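Local coordinates for protein cytochrome c (Pseudomonas aeruginosa, PDB 6RTE) that oxidises dihydro-heme d1 to heme d1 in the biosynthesis of that cofactor, pairing a heme c domain with an eight-bladed beta-propeller, at residues T62-P65 and E66-S69; H82-P85 and A86-M89. All coordinates share one frame; numbering follows the deposited sequence.

Contact 1. Residues T62-P65 and E66-S69. With HEC (heme c), chain C.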
loop_
_atom_site.group_PDB
_atom_site.type_symbol
_atom_site.label_atom_id
_atom_site.label_comp_id
_atom_site.label_asym_id
_atom_site.label_seq_id
_atom_site.Cartn_x
_atom_site.Cartn_y
_atom_site.Cartn_z
ATOM N N THR A 62 2.767 -16.417 6.907
ATOM C CA THR A 62 2.225 -16.352 8.253
ATOM C C THR A 62 0.733 -16.654 8.232
ATOM O O THR A 62 -0.008 -16.192 7.352
ATOM C CB THR A 62 2.496 -14.962 8.838
ATOM O OG1 THR A 62 3.892 -14.663 8.711
ATOM C CG2 THR A 62 2.100 -14.874 10.299
ATOM N N LEU A 63 0.290 -17.453 9.199
ATOM C CA LEU A 63 -1.089 -17.930 9.243
ATOM C C LEU A 63 -1.746 -17.573 10.570
ATOM O O LEU A 63 -2.422 -18.401 11.199
ATOM C CB LEU A 63 -1.156 -19.439 9.007
ATOM C CG LEU A 63 -0.706 -19.959 7.635
ATOM C CD1 LEU A 63 -0.916 -21.464 7.594
ATOM C CD2 LEU A 63 -1.442 -19.288 6.468
ATOM N N LEU A 64 -1.555 -16.354 11.012
ATOM C CA LEU A 64 -2.265 -15.832 12.169
ATOM C C LEU A 64 -3.608 -15.257 11.746
ATOM O O LEU A 64 -3.833 -14.983 10.566
ATOM C CB LEU A 64 -1.429 -14.757 12.854
ATOM C CG LEU A 64 -0.131 -15.218 13.506
ATOM C CD1 LEU A 64 0.710 -14.022 13.898
ATOM C CD2 LEU A 64 -0.407 -16.090 14.728
ATOM N N PRO A 65 -4.532 -15.064 12.687
ATOM C CA PRO A 65 -5.832 -14.479 12.314
ATOM C C PRO A 65 -5.690 -13.162 11.575
ATOM O O PRO A 65 -6.362 -12.962 10.555
ATOM C CB PRO A 65 -6.541 -14.319 13.666
ATOM C CG PRO A 65 -5.942 -15.367 14.518
ATOM C CD PRO A 65 -4.493 -15.459 14.110
ATOM N N GLU A 66 -4.788 -12.288 12.039
ATOM C CA GLU A 66 -4.523 -11.042 11.335
ATOM C C GLU A 66 -4.037 -11.305 9.914
ATOM O O GLU A 66 -4.420 -10.596 8.981
ATOM C CB GLU A 66 -3.477 -10.208 12.094
ATOM C CG GLU A 66 -3.925 -9.660 13.444
ATOM C CD GLU A 66 -3.756 -10.655 14.600
ATOM O OE1 GLU A 66 -3.541 -11.873 14.373
ATOM O OE2 GLU A 66 -3.842 -10.196 15.754
ATOM N N SER A 67 -3.175 -12.309 9.742
ATOM C CA SER A 67 -2.613 -12.603 8.428
ATOM C C SER A 67 -3.692 -12.979 7.429
ATOM O O SER A 67 -3.539 -12.726 6.222
ATOM C CB SER A 67 -1.602 -13.745 8.544
ATOM O OG SER A 67 -0.789 -13.582 9.683
ATOM N N LEU A 68 -4.772 -13.598 7.910
ATOM C CA LEU A 68 -5.837 -14.152 7.078
ATOM C C LEU A 68 -7.066 -13.258 7.024
ATOM O O LEU A 68 -8.142 -13.716 6.607
ATOM C CB LEU A 68 -6.220 -15.546 7.596
ATOM C CG LEU A 68 -5.041 -16.524 7.696
ATOM C CD1 LEU A 68 -5.469 -17.867 8.276
ATOM C CD2 LEU A 68 -4.369 -16.713 6.339
ATOM N N SER A 69 -6.927 -11.988 7.408
ATOM C CA SER A 69 -8.057 -11.057 7.442
ATOM C C SER A 69 -8.741 -10.902 6.095
ATOM O O SER A 69 -9.917 -10.525 6.048
ATOM C CB SER A 69 -7.582 -9.683 7.938
ATOM O OG SER A 69 -6.699 -9.072 7.003
HETATM FE FE HEC C . 0.337 -23.828 3.244
HETATM C CHA HEC C . -0.481 -21.019 1.575
HETATM C CHB HEC C . -2.548 -23.602 5.116
HETATM C CHC HEC C . 1.004 -26.920 4.716
HETATM C CHD HEC C . 3.415 -23.862 1.865
HETATM N NA HEC C . -1.215 -22.578 3.336
HETATM C C1A HEC C . -1.351 -21.465 2.543
HETATM C C2A HEC C . -2.561 -20.804 2.870
HETATM C C3A HEC C . -3.143 -21.528 3.857
HETATM C C4A HEC C . -2.305 -22.630 4.158
HETATM C CMA HEC C . -4.445 -21.199 4.524
HETATM C CAA HEC C . -3.095 -19.536 2.240
HETATM C CBA HEC C . -2.502 -18.333 2.995
HETATM C CGA HEC C . -2.841 -16.970 2.445
HETATM O O1A HEC C . -2.275 -15.955 2.925
HETATM O O2A HEC C . -3.656 -16.831 1.526
HETATM N NB HEC C . -0.613 -25.038 4.672
HETATM C C1B HEC C . -1.752 -24.747 5.291
HETATM C C2B HEC C . -2.081 -25.797 6.198
HETATM C C3B HEC C . -1.106 -26.751 6.103
HETATM C C4B HEC C . -0.156 -26.229 5.097
HETATM C CMB HEC C . -3.293 -25.832 7.083
HETATM C CAB HEC C . -0.927 -28.076 6.765
HETATM C CBB HEC C . -2.275 -28.789 6.850
HETATM N NC HEC C . 1.924 -25.183 3.291
HETATM C C1C HEC C . 2.017 -26.367 3.940
HETATM C C2C HEC C . 3.287 -26.924 3.680
HETATM C C3C HEC C . 3.979 -26.054 2.848
HETATM C C4C HEC C . 3.103 -24.949 2.630
HETATM C CMC HEC C . 3.745 -28.240 4.237
HETATM C CAC HEC C . 5.345 -26.089 2.287
HETATM C CBC HEC C . 5.726 -27.137 1.247
HETATM N ND HEC C . 1.250 -22.711 2.012
HETATM C C1D HEC C . 2.496 -22.865 1.558
HETATM C C2D HEC C . 2.837 -21.789 0.617
HETATM C C3D HEC C . 1.763 -20.999 0.524
HETATM C C4D HEC C . 0.770 -21.592 1.426
HETATM C CMD HEC C . 4.145 -21.614 -0.110
HETATM C CAD HEC C . 1.630 -19.748 -0.309
HETATM C CBD HEC C . 1.145 -20.074 -1.724
HETATM C CGD HEC C . 0.987 -18.845 -2.589
HETATM O O1D HEC C . 1.973 -18.390 -3.188
HETATM O O2D HEC C . -0.107 -18.277 -2.724
#
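Leu68 reaches back over the turn to Leu64 and Leu63, and its side chain illustrates how a compact turn can present apolar groups to a cofactor. Its CB sits alongside the carbonyl oxygens of Leu64 and Pro65. Leu68 CG comes nearer to one of them, 3.5 Å from Leu64 O, and CD1 stays on that flank. On the other branch, Leu68 CD2 meets Leu63 CD2 at 3.9 Å and reaches the neighbourhood of a heme propionate. Leu63 carries the apolar path onward: its CD1 lies 3.7 Å from the methine carbon CHB of heme c, on the porphyrin face opposite Met89, while CD2 rests over a pyrrole carbon. Leu108 of helix 98-109 touches both Leu63 and Leu68.

The backbone holds these leucines in place. Leu68 N is shared between two acceptors, Leu64 O at 3.1 Å, approached at a C=O...N angle of 164°, and Pro65 O at 3.2 Å, which it meets from above the carbonyl plane. Ser67 closes the other side of the turn. With chi1 at -42°, Ser67 OG lies beside its own backbone N and accepts a hydrogen bond from Leu64 N (3.2 Å). Thr62 CG2 packs against Ser67 OG at 3.2 Å, whereas Thr62 OG1 is engaged by Leu56 O. Farther out, a bend at chi2 (85°) brings Glu66 OE1 to 3.7 Å from Pro65 CD, and the two side chains cross obliquely.

Leu64 touches Leu240 and Pro116, and Thr62 N is hydrogen-bonded to the carboxylate of Asp199. Leu63 thus lines the heme pocket of the cytochrome c domain, while Thr62 and Leu64 meet loops of the beta-propeller.

Contact 2. Residues H82-P85 and A86-M89. With HEC (heme c), chain C.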
loop_
_atom_site.group_PDB
_atom_site.type_symbol
_atom_site.label_atom_id
_atom_site.label_comp_id
_atom_site.label_asym_id
_atom_site.label_seq_id
_atom_site.Cartn_x
_atom_site.Cartn_y
_atom_site.Cartn_z
ATOM N N HIS A 82 -7.297 -28.648 -1.516
ATOM C CA HIS A 82 -6.944 -28.800 -2.919
ATOM C C HIS A 82 -5.690 -28.034 -3.304
ATOM O O HIS A 82 -5.191 -28.214 -4.422
ATOM C CB HIS A 82 -8.120 -28.347 -3.790
ATOM C CG HIS A 82 -9.408 -29.022 -3.440
ATOM N ND1 HIS A 82 -10.528 -28.328 -3.033
ATOM C CD2 HIS A 82 -9.744 -30.334 -3.404
ATOM C CE1 HIS A 82 -11.502 -29.184 -2.776
ATOM N NE2 HIS A 82 -11.051 -30.406 -2.994
ATOM N N GLY A 83 -5.159 -27.209 -2.408
ATOM C CA GLY A 83 -3.973 -26.450 -2.699
ATOM C C GLY A 83 -4.301 -25.213 -3.502
ATOM O O GLY A 83 -5.442 -24.960 -3.893
ATOM N N ARG A 84 -3.264 -24.423 -3.747
ATOM C CA ARG A 84 -3.409 -23.217 -4.541
ATOM C C ARG A 84 -2.839 -23.464 -5.927
ATOM O O ARG A 84 -1.655 -23.822 -6.039
ATOM C CB ARG A 84 -2.696 -22.049 -3.876
ATOM C CG ARG A 84 -3.027 -20.716 -4.500
ATOM C CD ARG A 84 -2.697 -19.612 -3.540
ATOM N NE ARG A 84 -3.800 -19.298 -2.637
ATOM C CZ ARG A 84 -3.672 -18.541 -1.553
ATOM N NH1 ARG A 84 -2.487 -18.043 -1.231
ATOM N NH2 ARG A 84 -4.718 -18.280 -0.796
ATOM N N PRO A 85 -3.615 -23.282 -6.995
ATOM C CA PRO A 85 -3.124 -23.660 -8.326
ATOM C C PRO A 85 -1.855 -22.898 -8.681
ATOM O O PRO A 85 -1.804 -21.668 -8.607
ATOM C CB PRO A 85 -4.291 -23.303 -9.255
ATOM C CG PRO A 85 -5.075 -22.268 -8.518
ATOM C CD PRO A 85 -4.911 -22.577 -7.055
ATOM N N ALA A 86 -0.813 -23.652 -9.037
ATOM C CA ALA A 86 0.441 -23.091 -9.538
ATOM C C ALA A 86 1.240 -22.399 -8.433
ATOM O O ALA A 86 1.843 -21.346 -8.655
ATOM C CB ALA A 86 0.186 -22.128 -10.704
ATOM N N THR A 87 1.248 -22.989 -7.235
ATOM C CA THR A 87 2.108 -22.535 -6.148
ATOM C C THR A 87 2.708 -23.758 -5.462
ATOM O O THR A 87 2.458 -24.900 -5.858
ATOM C CB THR A 87 1.351 -21.681 -5.117
ATOM O OG1 THR A 87 0.594 -22.540 -4.254
ATOM C CG2 THR A 87 0.412 -20.684 -5.800
ATOM N N GLN A 88 3.491 -23.520 -4.414
ATOM C CA GLN A 88 4.015 -24.609 -3.596
ATOM C C GLN A 88 3.031 -25.073 -2.519
ATOM O O GLN A 88 3.359 -25.982 -1.750
ATOM C CB GLN A 88 5.335 -24.183 -2.943
ATOM C CG GLN A 88 6.023 -25.283 -2.130
ATOM C CD GLN A 88 7.341 -24.839 -1.525
ATOM O OE1 GLN A 88 7.393 -24.413 -0.366
ATOM N NE2 GLN A 88 8.415 -24.937 -2.304
ATOM N N MET A 89 1.837 -24.492 -2.444
ATOM C CA MET A 89 0.833 -24.953 -1.484
ATOM C C MET A 89 0.002 -26.031 -2.162
ATOM O O MET A 89 -0.876 -25.730 -2.975
ATOM C CB MET A 89 -0.052 -23.811 -1.000
ATOM C CG MET A 89 -1.160 -24.273 -0.034
ATOM S SD MET A 89 -0.533 -25.097 1.455
ATOM C CE MET A 89 -2.062 -25.733 2.139
HETATM FE FE HEC C . 0.337 -23.828 3.244
HETATM C CHA HEC C . -0.481 -21.019 1.575
HETATM C CHB HEC C . -2.548 -23.602 5.116
HETATM C CHC HEC C . 1.004 -26.920 4.716
HETATM C CHD HEC C . 3.415 -23.862 1.865
HETATM N NA HEC C . -1.215 -22.578 3.336
HETATM C C1A HEC C . -1.351 -21.465 2.543
HETATM C C2A HEC C . -2.561 -20.804 2.870
HETATM C C3A HEC C . -3.143 -21.528 3.857
HETATM C C4A HEC C . -2.305 -22.630 4.158
HETATM C CMA HEC C . -4.445 -21.199 4.524
HETATM C CAA HEC C . -3.095 -19.536 2.240
HETATM C CBA HEC C . -2.502 -18.333 2.995
HETATM C CGA HEC C . -2.841 -16.970 2.445
HETATM O O1A HEC C . -2.275 -15.955 2.925
HETATM O O2A HEC C . -3.656 -16.831 1.526
HETATM N NB HEC C . -0.613 -25.038 4.672
HETATM C C1B HEC C . -1.752 -24.747 5.291
HETATM C C2B HEC C . -2.081 -25.797 6.198
HETATM C C3B HEC C . -1.106 -26.751 6.103
HETATM C C4B HEC C . -0.156 -26.229 5.097
HETATM C CMB HEC C . -3.293 -25.832 7.083
HETATM C CAB HEC C . -0.927 -28.076 6.765
HETATM C CBB HEC C . -2.275 -28.789 6.850
HETATM N NC HEC C . 1.924 -25.183 3.291
HETATM C C1C HEC C . 2.017 -26.367 3.940
HETATM C C2C HEC C . 3.287 -26.924 3.680
HETATM C C3C HEC C . 3.979 -26.054 2.848
HETATM C C4C HEC C . 3.103 -24.949 2.630
HETATM C CMC HEC C . 3.745 -28.240 4.237
HETATM C CAC HEC C . 5.345 -26.089 2.287
HETATM C CBC HEC C . 5.726 -27.137 1.247
HETATM N ND HEC C . 1.250 -22.711 2.012
HETATM C C1D HEC C . 2.496 -22.865 1.558
HETATM C C2D HEC C . 2.837 -21.789 0.617
HETATM C C3D HEC C . 1.763 -20.999 0.524
HETATM C C4D HEC C . 0.770 -21.592 1.426
HETATM C CMD HEC C . 4.145 -21.614 -0.110
HETATM C CAD HEC C . 1.630 -19.748 -0.309
HETATM C CBD HEC C . 1.145 -20.074 -1.724
HETATM C CGD HEC C . 0.987 -18.845 -2.589
HETATM O O1D HEC C . 1.973 -18.390 -3.188
HETATM O O2D HEC C . -0.107 -18.277 -2.724
#
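Ala86 and Thr87 fold back on Arg84 in a type II beta turn that shows how a loop can serve both the iron and the propionates of one heme. Ala86, at the third position of the turn, takes the positive phi (72°) that this class requires there. Thr87 follows, and its backbone N closes the turn on Arg84 O with a weak hydrogen bond of 3.2 Å. Its side chain reinforces the closure: chi1 of 78° sets Thr87 OG1 between the backbone N and the carbonyl carbon, from where it donates to Arg84 O (3.1 Å). Thr87 OG1 also accepts from Met89 N at 2.9 Å, forming an ST turn.

Gln88 takes no part in the turn; its OE1 lies 3.6 Å from CBC of the heme. Met89 then returns to Arg84: Arg84 N donates a hydrogen bond to Met89 O at 2.8 Å, while the methionine chain bends at chi2 and Met89 SD coordinates the heme iron at 2.4 Å. His51 supplies the other protein ligand.

Arg84, meanwhile, bends at chi3, and its guanidinium bridges the two propionates. Arg84 NH1 donates a nearly straight hydrogen bond to heme O2D (2.8 Å) and a longer one to heme O2A; Arg84 NH2 donates to heme O2A at 2.9 Å, in the guanidinium plane. This probably offsets their negative charge. The whole is the methionine-ligand loop of a His/Met-ligated heme c site.

Overall arrangement
Read from the N terminus, the chain passes His51, the histidine ligand of the heme, at the end of helix 48-51, then turns on itself at 62-69, where contact 1 closes its loop before helix 73-82 begins. Contact 2 follows that helix, its turn at 82-89 leading on toward helix 98-109. The two are in series, neither nested nor crossing. Their centres lie 18 Å apart and their nearest atoms about 7 Å apart; they do not touch, but both reach heme c, Leu63 and Met89 from opposite faces. Contact 1 also meets propeller loops holding Arg198 and Leu240, tying the cytochrome c domain to the propeller; contact 2 packs on Val79 of helix 73-82.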